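Long-range contacts in CheC, inhibitor of MCP methylation / FliN fusion protein (Thermotoga maritima, PDB 4HYN), which is a flagellar rotor protein of the CheC phosphatase family and probably removes phosphate from the chemotaxis response regulator CheY-P: residues G21-T26 with N114-S119; V63-G68 with I132-P137; E70-L75 with F151-D156. All blocks are in the same frame, centred on the assembly; numbering follows the deposited sequence.

In the fold
From the N terminus, helix 6-30 enters contact 1 at residues 21-26 and waits for its partner until helix 103-128 arrives, closing a loop that takes in three strands. Strand 57-66 opens contact 2, completed when the chain leaves helix 103-128 and runs back as edge strand 133-143. Strand 71-78, next to 57-66 in the sheet, opens contact 3, which the loop 151-156 closes. None of the three nests inside another: each pair crosses along the chain. Contact 1 joins the two long helices, contact 2 adds an outer strand to the six-stranded antiparallel sheet, and contact 3 lays a loop against that sheet, while Met117 of helix 103-128 touches Val63, Asn73 and Leu75.

Contact 1. Residues G21-T26 with N114-S119; sequences GSAATT and NQMMGS
Thr26 turns its hydroxyl OG1 between its own backbone N and carbonyl carbon (chi1 53°), and Ser119 swings OG to the position anti to its carbonyl carbon (chi1 -65°); these two rotations bring the hydroxyls together across the pair of long helices that packs on the sheet in this CheC-like domain. The helices pack against each other in largely opposite directions, 141° apart over these short segments, with the axes approaching to 7.6 Å. Each segment falls in one of the two CheC-like sequence ranges of the chain, which fits the internal repetition seen in this phosphatase family.

Such a close approach depends on small residues. Ala23 is the centre of it: its CA comes within 4.1 Å of Met116 CA, and its methyl CB presses on the opposite backbone, 3.1 Å from Met116 O. That same CB also meets the root of the Met116 side chain, with Ala23 CB to Met116 CB at 3.7 Å. The selenomethionine then passes its CG by Ala23 O before the rest of its chain leads away from this segment toward Leu27 of the same helix 6-30. Behind the pair, Ala24 faces Ile35 and Ile37 of the sheet, while Met117 reaches strand 71-78 from the other helix.

Towards the more open flank the contact becomes polar. Ser22 lies alongside Ser119, its OG 4.1 Å from Ser119 CB. The proton of Thr26 OG1 could go to Ala23 O or across the gap, and Ser119 OG has a similar choice involving Gln115 O, so the direction of the weak hydrogen bond between Thr26 OG1 and Ser119 OG, 3.4 Å long, stays open. The methyl Thr26 CG2 sits even nearer that oxygen, 3.2 Å from Ser119 OG.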
loop_
_atom_site.group_PDB
_atom_site.type_symbol
_atom_site.label_atom_id
_atom_site.label_comp_id
_atom_site.label_asym_id
_atom_site.label_seq_id
_atom_site.Cartn_x
_atom_site.Cartn_y
_atom_site.Cartn_z
ATOM N N GLY A 21 -9.285 -1.782 -3.752
ATOM C CA GLY A 21 -10.666 -1.354 -3.859
ATOM C C GLY A 21 -11.492 -2.089 -2.820
ATOM O O GLY A 21 -12.457 -1.555 -2.289
ATOM N N SER A 22 -11.102 -3.330 -2.534
ATOM C CA SER A 22 -11.781 -4.147 -1.535
ATOM C C SER A 22 -11.463 -3.557 -0.150
ATOM O O SER A 22 -12.337 -3.440 0.712
ATOM C CB SER A 22 -11.296 -5.597 -1.639
ATOM O OG SER A 22 -12.151 -6.482 -0.944
ATOM N N ALA A 23 -10.218 -3.130 0.025
ATOM C CA ALA A 23 -9.779 -2.522 1.275
ATOM C C ALA A 23 -10.562 -1.233 1.542
ATOM O O ALA A 23 -10.824 -0.880 2.692
ATOM C CB ALA A 23 -8.294 -2.221 1.210
ATOM N N ALA A 24 -10.941 -0.549 0.464
ATOM C CA ALA A 24 -11.691 0.698 0.548
ATOM C C ALA A 24 -13.139 0.456 0.951
ATOM O O ALA A 24 -13.725 1.253 1.695
ATOM C CB ALA A 24 -11.634 1.436 -0.786
ATOM N N THR A 25 -13.696 -0.654 0.469
ATOM C CA THR A 25 -15.076 -1.027 0.755
ATOM C C THR A 25 -15.306 -1.396 2.218
ATOM O O THR A 25 -16.348 -1.055 2.782
ATOM C CB THR A 25 -15.545 -2.175 -0.162
ATOM O OG1 THR A 25 -15.556 -1.722 -1.523
ATOM C CG2 THR A 25 -16.945 -2.629 0.212
ATOM N N THR A 26 -14.359 -2.114 2.821
ATOM C CA THR A 26 -14.487 -2.490 4.230
ATOM C C THR A 26 -14.275 -1.243 5.082
ATOM O O THR A 26 -14.926 -1.055 6.104
ATOM C CB THR A 26 -13.464 -3.564 4.656
ATOM O OG1 THR A 26 -12.142 -3.137 4.312
ATOM C CG2 THR A 26 -13.758 -4.882 3.987
ATOM N N ASN A 114 -5.153 -2.643 9.509
ATOM C CA ASN A 114 -5.396 -4.047 9.814
ATOM C C ASN A 114 -6.536 -4.585 8.946
ATOM O O ASN A 114 -6.392 -5.592 8.252
ATOM C CB ASN A 114 -5.790 -4.177 11.290
ATOM C CG ASN A 114 -5.041 -5.281 12.003
ATOM O OD1 ASN A 114 -4.282 -5.021 12.944
ATOM N ND2 ASN A 114 -5.262 -6.525 11.578
ATOM N N GLN A 115 -7.664 -3.885 8.986
ATOM C CA GLN A 115 -8.853 -4.263 8.237
ATOM C C GLN A 115 -8.669 -4.155 6.728
ATOM O O GLN A 115 -9.091 -5.034 5.978
ATOM C CB GLN A 115 -10.034 -3.396 8.678
ATOM C CG GLN A 115 -11.264 -4.179 9.110
ATOM C CD GLN A 115 -11.071 -4.929 10.412
ATOM O OE1 GLN A 115 -10.155 -4.644 11.183
ATOM N NE2 GLN A 115 -11.949 -5.889 10.672
HETATM N N MSE A 116 -8.008 -3.086 6.299
HETATM C CA MSE A 116 -7.769 -2.830 4.882
HETATM C C MSE A 116 -6.901 -3.846 4.161
HETATM O O MSE A 116 -7.321 -4.431 3.169
HETATM C CB MSE A 116 -7.173 -1.438 4.686
HETATM C CG MSE A 116 -8.172 -0.320 4.842
HETATM SE SE MSE A 116 -7.385 1.381 4.410
HETATM C CE MSE A 116 -7.535 2.211 6.135
HETATM N N MSE A 117 -5.673 -4.010 4.634
HETATM C CA MSE A 117 -4.744 -4.944 4.018
HETATM C C MSE A 117 -5.185 -6.393 4.156
HETATM O O MSE A 117 -4.819 -7.235 3.334
HETATM C CB MSE A 117 -3.341 -4.725 4.561
HETATM C CG MSE A 117 -2.751 -3.408 4.101
HETATM SE SE MSE A 117 -1.172 -2.992 5.088
HETATM C CE MSE A 117 0.142 -3.664 3.835
ATOM N N GLY A 118 -5.994 -6.663 5.181
ATOM C CA GLY A 118 -6.527 -7.996 5.388
ATOM C C GLY A 118 -7.457 -8.312 4.227
ATOM O O GLY A 118 -7.464 -9.424 3.699
ATOM N N SER A 119 -8.230 -7.309 3.819
ATOM C CA SER A 119 -9.148 -7.444 2.701
ATOM C C SER A 119 -8.376 -7.539 1.389
ATOM O O SER A 119 -8.721 -8.343 0.514
ATOM C CB SER A 119 -10.101 -6.257 2.655
ATOM O OG SER A 119 -10.929 -6.261 3.796
#

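Contact 2. Residues V63-G68 with I132-P137; sequences VEYTEG and INISPP
Tyr65 and Ile134 stand side by side as a non-hydrogen-bonded pair where edge strand 133-143 joins the antiparallel sheet, with Thr66 and Asn133 as the hydrogen-bonded pair beside them. The tight side is the one bearing Tyr65 and Ile134. Ile134 CG2 comes to the edge of the tyrosine ring, 3.3 Å from Tyr65 CE2, and Ile132 CG2 approaches the same ring obliquely. Further along, Val63 CG1 packs on Ile134 CG2 at 3.9 Å, while its other methyl turns to the backbone of Ser135 and the ring of Pro137. Helix 103-128 covers this side, through Leu124 on Ile132, Ala121 on Ile134 and Met117 on Val63.

The other side is more exposed and polar, though Thr66 CG2 still packs on Asn133 CB at 3.4 Å. There Glu64 points its carboxylate away from the edge strand, and Glu67 OE1 accepts from Thr66 OG1 at 2.9 Å through its anti lone pair, the one directed away from OE2.

Between the two sides run the backbone bonds. Thr66 N reaches Asn133 O at 2.9 Å, and Asn133 N returns to Thr66 O in a nearly straight bond (167° at the hydrogen). Next along, the pattern changes: Ser135 N still donates to Glu64 O, but the return bond goes to a side chain, because chi1 of 56° tucks the serine hydroxyl inward and Glu64 N meets Ser135 OG at 2.9 Å.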
loop_
_atom_site.group_PDB
_atom_site.type_symbol
_atom_site.label_atom_id
_atom_site.label_comp_id
_atom_site.label_asym_id
_atom_site.label_seq_id
_atom_site.Cartn_x
_atom_site.Cartn_y
_atom_site.Cartn_z
ATOM N N VAL A 63 3.756 -5.088 5.748
ATOM C CA VAL A 63 3.193 -6.389 6.015
ATOM C C VAL A 63 4.067 -7.443 5.314
ATOM O O VAL A 63 4.602 -7.213 4.224
ATOM C CB VAL A 63 1.708 -6.410 5.542
ATOM C CG1 VAL A 63 1.520 -7.241 4.285
ATOM C CG2 VAL A 63 0.801 -6.845 6.675
ATOM N N GLU A 64 4.276 -8.567 5.983
ATOM C CA GLU A 64 5.092 -9.635 5.428
ATOM C C GLU A 64 4.206 -10.721 4.828
ATOM O O GLU A 64 3.284 -11.211 5.481
ATOM C CB GLU A 64 5.975 -10.228 6.521
ATOM C CG GLU A 64 7.092 -11.114 6.023
ATOM C CD GLU A 64 8.240 -10.325 5.439
ATOM O OE1 GLU A 64 8.697 -10.672 4.322
ATOM O OE2 GLU A 64 8.688 -9.363 6.108
ATOM N N TYR A 65 4.479 -11.070 3.574
ATOM C CA TYR A 65 3.725 -12.108 2.873
ATOM C C TYR A 65 4.295 -13.498 3.124
ATOM O O TYR A 65 5.506 -13.702 3.063
ATOM C CB TYR A 65 3.704 -11.840 1.369
ATOM C CG TYR A 65 2.683 -10.819 0.922
ATOM C CD1 TYR A 65 2.965 -9.945 -0.124
ATOM C CD2 TYR A 65 1.427 -10.751 1.515
ATOM C CE1 TYR A 65 2.025 -9.030 -0.573
ATOM C CE2 TYR A 65 0.476 -9.836 1.072
ATOM C CZ TYR A 65 0.785 -8.979 0.026
ATOM O OH TYR A 65 -0.139 -8.058 -0.416
ATOM N N THR A 66 3.410 -14.456 3.375
ATOM C CA THR A 66 3.813 -15.834 3.631
ATOM C C THR A 66 2.958 -16.841 2.847
ATOM O O THR A 66 1.778 -16.595 2.594
ATOM C CB THR A 66 3.811 -16.146 5.167
ATOM O OG1 THR A 66 3.714 -17.560 5.382
ATOM C CG2 THR A 66 2.671 -15.434 5.882
ATOM N N GLU A 67 3.583 -17.958 2.459
ATOM C CA GLU A 67 2.963 -19.050 1.687
ATOM C C GLU A 67 2.073 -18.594 0.538
ATOM O O GLU A 67 0.941 -18.165 0.741
ATOM C CB GLU A 67 2.217 -20.030 2.601
ATOM C CG GLU A 67 1.096 -19.435 3.424
ATOM C CD GLU A 67 1.009 -20.063 4.799
ATOM O OE1 GLU A 67 1.618 -19.513 5.747
ATOM O OE2 GLU A 67 0.336 -21.108 4.933
ATOM N N GLY A 68 2.577 -18.740 -0.679
ATOM C CA GLY A 68 1.827 -18.296 -1.842
ATOM C C GLY A 68 2.664 -17.176 -2.411
ATOM O O GLY A 68 3.037 -17.192 -3.584
ATOM N N ILE A 132 -2.761 -16.553 0.463
ATOM C CA ILE A 132 -1.675 -15.674 0.859
ATOM C C ILE A 132 -1.926 -15.191 2.286
ATOM O O ILE A 132 -3.005 -14.693 2.602
ATOM C CB ILE A 132 -1.564 -14.465 -0.088
ATOM C CG1 ILE A 132 -1.372 -14.949 -1.526
ATOM C CG2 ILE A 132 -0.392 -13.591 0.313
ATOM C CD1 ILE A 132 -1.537 -13.859 -2.573
ATOM N N ASN A 133 -0.948 -15.399 3.155
ATOM C CA ASN A 133 -1.069 -14.964 4.539
ATOM C C ASN A 133 -0.235 -13.709 4.816
ATOM O O ASN A 133 0.803 -13.485 4.192
ATOM C CB ASN A 133 -0.666 -16.095 5.487
ATOM C CG ASN A 133 -1.644 -17.262 5.454
ATOM O OD1 ASN A 133 -1.240 -18.423 5.395
ATOM N ND2 ASN A 133 -2.943 -16.951 5.483
ATOM N N ILE A 134 -0.710 -12.877 5.734
ATOM C CA ILE A 134 0.009 -11.661 6.093
ATOM C C ILE A 134 0.230 -11.537 7.594
ATOM O O ILE A 134 -0.600 -11.961 8.399
ATOM C CB ILE A 134 -0.711 -10.372 5.607
ATOM C CG1 ILE A 134 -2.099 -10.251 6.236
ATOM C CG2 ILE A 134 -0.825 -10.357 4.100
ATOM C CD1 ILE A 134 -2.759 -8.895 5.993
ATOM N N SER A 135 1.386 -10.993 7.957
ATOM C CA SER A 135 1.722 -10.754 9.351
ATOM C C SER A 135 0.947 -9.501 9.772
ATOM O O SER A 135 0.430 -8.773 8.918
ATOM C CB SER A 135 3.232 -10.516 9.492
ATOM O OG SER A 135 3.683 -9.450 8.668
ATOM N N PRO A 136 0.753 -9.293 11.088
ATOM C CA PRO A 136 0.016 -8.082 11.474
ATOM C C PRO A 136 0.808 -6.843 11.030
ATOM O O PRO A 136 2.029 -6.791 11.185
ATOM C CB PRO A 136 -0.090 -8.210 13.000
ATOM C CG PRO A 136 1.069 -9.123 13.376
ATOM C CD PRO A 136 1.052 -10.135 12.261
ATOM N N PRO A 137 0.128 -5.864 10.412
ATOM C CA PRO A 137 0.771 -4.637 9.934
ATOM C C PRO A 137 1.527 -3.827 10.980
ATOM O O PRO A 137 0.963 -3.421 11.994
ATOM C CB PRO A 137 -0.398 -3.847 9.322
ATOM C CG PRO A 137 -1.596 -4.361 10.045
ATOM C CD PRO A 137 -1.317 -5.841 10.122
#

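Contact 3. Residues E70-L75 with F151-D156; sequences EGLNVL and FPPVTD
The ring of Phe151 takes Val74 CG1 obliquely near its far end, Val74 CG1 to Phe151 CZ being 3.8 Å, with the two side chains arriving from opposite directions. One face of the ring carries its own neighbour, Pro152, whose CD stands 3.4 Å above the ring plane and is shifted toward the rim; Val154 CG2 lies at the ring edge, in plane. Val182 of strand 177-184 also touches this aromatic ring.

Pro152 is also shared with the strand. Its CB serves both strand residues, with Leu72 CD2 at 3.8 Å from Pro152 CB and Val74 CG2 close behind, each side chain crossing the proline at about a right angle. Leu72 holds CG anti to its backbone N (chi1 -168°), carrying CD2 over the bend of the loop, where it also packs beside the carbonyl carbon of Pro153. That bend is an inverse gamma turn centred on Pro153, closed by Val154 N to Pro152 O at 2.8 Å. It brings Val154 back to the strand, and Val154 CG2 meets Val74 CG2 at 3.8 Å.

Water 1 joins the two backbones: it accepts from Leu72 N at 3.1 Å and donates to Val154 O at 2.7 Å. No direct hydrogen bond spans the two segments. Leu72 and Val74 of the CheC-like sheet thus face this loop, while Asn73 and Leu75 turn to helix 103-128. The chemistry implies a loop held on by the fit of methyl groups to proline and phenylalanine, with a single water supplying the polar link between the backbones.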
loop_
_atom_site.group_PDB
_atom_site.type_symbol
_atom_site.label_atom_id
_atom_site.label_comp_id
_atom_site.label_asym_id
_atom_site.label_seq_id
_atom_site.Cartn_x
_atom_site.Cartn_y
_atom_site.Cartn_z
ATOM N N GLU A 70 5.959 -14.426 -0.996
ATOM C CA GLU A 70 6.939 -14.157 0.052
ATOM C C GLU A 70 7.609 -12.830 -0.223
ATOM O O GLU A 70 8.184 -12.619 -1.283
ATOM C CB GLU A 70 7.994 -15.264 0.119
ATOM C CG GLU A 70 7.482 -16.581 0.691
ATOM C CD GLU A 70 8.478 -17.725 0.557
ATOM O OE1 GLU A 70 9.660 -17.460 0.231
ATOM O OE2 GLU A 70 8.072 -18.895 0.774
ATOM N N GLY A 71 7.521 -11.924 0.735
ATOM C CA GLY A 71 8.138 -10.634 0.550
ATOM C C GLY A 71 7.520 -9.554 1.403
ATOM O O GLY A 71 6.499 -9.761 2.076
ATOM N N LEU A 72 8.159 -8.390 1.362
ATOM C CA LEU A 72 7.722 -7.238 2.117
ATOM C C LEU A 72 6.817 -6.349 1.266
ATOM O O LEU A 72 7.088 -6.105 0.096
ATOM C CB LEU A 72 8.942 -6.462 2.608
ATOM C CG LEU A 72 8.709 -5.385 3.656
ATOM C CD1 LEU A 72 8.194 -6.001 4.955
ATOM C CD2 LEU A 72 10.014 -4.658 3.883
ATOM N N ASN A 73 5.723 -5.902 1.867
ATOM C CA ASN A 73 4.742 -5.048 1.212
ATOM C C ASN A 73 4.677 -3.792 2.084
ATOM O O ASN A 73 4.281 -3.849 3.250
ATOM C CB ASN A 73 3.389 -5.778 1.161
ATOM C CG ASN A 73 2.294 -4.985 0.443
ATOM O OD1 ASN A 73 1.147 -5.434 0.373
ATOM N ND2 ASN A 73 2.634 -3.816 -0.085
ATOM N N VAL A 74 5.068 -2.664 1.502
ATOM C CA VAL A 74 5.116 -1.401 2.220
ATOM C C VAL A 74 4.159 -0.334 1.719
ATOM O O VAL A 74 4.045 -0.105 0.517
ATOM C CB VAL A 74 6.555 -0.820 2.174
ATOM C CG1 VAL A 74 6.613 0.554 2.838
ATOM C CG2 VAL A 74 7.525 -1.778 2.846
ATOM N N LEU A 75 3.480 0.318 2.661
ATOM C CA LEU A 75 2.562 1.411 2.362
ATOM C C LEU A 75 3.159 2.680 2.958
ATOM O O LEU A 75 3.586 2.687 4.117
ATOM C CB LEU A 75 1.183 1.167 2.976
ATOM C CG LEU A 75 0.247 0.142 2.338
ATOM C CD1 LEU A 75 -1.124 0.268 2.989
ATOM C CD2 LEU A 75 0.142 0.397 0.840
ATOM N N PHE A 151 14.899 3.148 3.783
ATOM C CA PHE A 151 13.583 2.633 3.444
ATOM C C PHE A 151 13.585 1.119 3.767
ATOM O O PHE A 151 14.625 0.451 3.634
ATOM C CB PHE A 151 13.314 2.868 1.950
ATOM C CG PHE A 151 11.873 2.737 1.566
ATOM C CD1 PHE A 151 11.353 1.513 1.160
ATOM C CD2 PHE A 151 11.026 3.836 1.622
ATOM C CE1 PHE A 151 10.007 1.388 0.817
ATOM C CE2 PHE A 151 9.688 3.720 1.282
ATOM C CZ PHE A 151 9.179 2.490 0.879
ATOM N N PRO A 152 12.452 0.575 4.268
ATOM C CA PRO A 152 12.377 -0.857 4.594
ATOM C C PRO A 152 12.925 -1.719 3.439
ATOM O O PRO A 152 12.722 -1.403 2.262
ATOM C CB PRO A 152 10.886 -1.067 4.811
ATOM C CG PRO A 152 10.477 0.207 5.463
ATOM C CD PRO A 152 11.180 1.248 4.605
ATOM N N PRO A 153 13.624 -2.818 3.766
ATOM C CA PRO A 153 14.202 -3.702 2.742
ATOM C C PRO A 153 13.229 -4.526 1.875
ATOM O O PRO A 153 13.137 -5.754 1.992
ATOM C CB PRO A 153 15.147 -4.583 3.558
ATOM C CG PRO A 153 14.362 -4.771 4.857
ATOM C CD PRO A 153 13.813 -3.366 5.124
ATOM N N VAL A 154 12.517 -3.841 0.991
ATOM C CA VAL A 154 11.594 -4.501 0.074
ATOM C C VAL A 154 12.421 -5.453 -0.808
ATOM O O VAL A 154 11.976 -6.527 -1.202
ATOM C CB VAL A 154 10.872 -3.452 -0.786
ATOM C CG1 VAL A 154 9.940 -4.121 -1.773
ATOM C CG2 VAL A 154 10.094 -2.502 0.120
ATOM N N THR A 155 13.658 -5.048 -1.055
ATOM C CA THR A 155 14.626 -5.805 -1.827
ATOM C C THR A 155 15.865 -5.862 -0.921
ATOM O O THR A 155 15.978 -5.067 0.018
ATOM C CB THR A 155 14.942 -5.064 -3.145
ATOM O OG1 THR A 155 14.167 -5.622 -4.213
ATOM C CG2 THR A 155 16.406 -5.141 -3.484
ATOM N N ASP A 156 16.767 -6.806 -1.172
ATOM C CA ASP A 156 17.982 -6.940 -0.363
ATOM C C ASP A 156 19.264 -6.407 -1.027
ATOM O O ASP A 156 20.362 -6.633 -0.525
ATOM C CB ASP A 156 18.179 -8.406 0.054
ATOM C CG ASP A 156 18.487 -9.333 -1.131
ATOM O OD1 ASP A 156 18.109 -9.015 -2.287
ATOM O OD2 ASP A 156 19.108 -10.396 -0.897
HETATM O O HOH W 1 10.717 -8.774 -0.320
#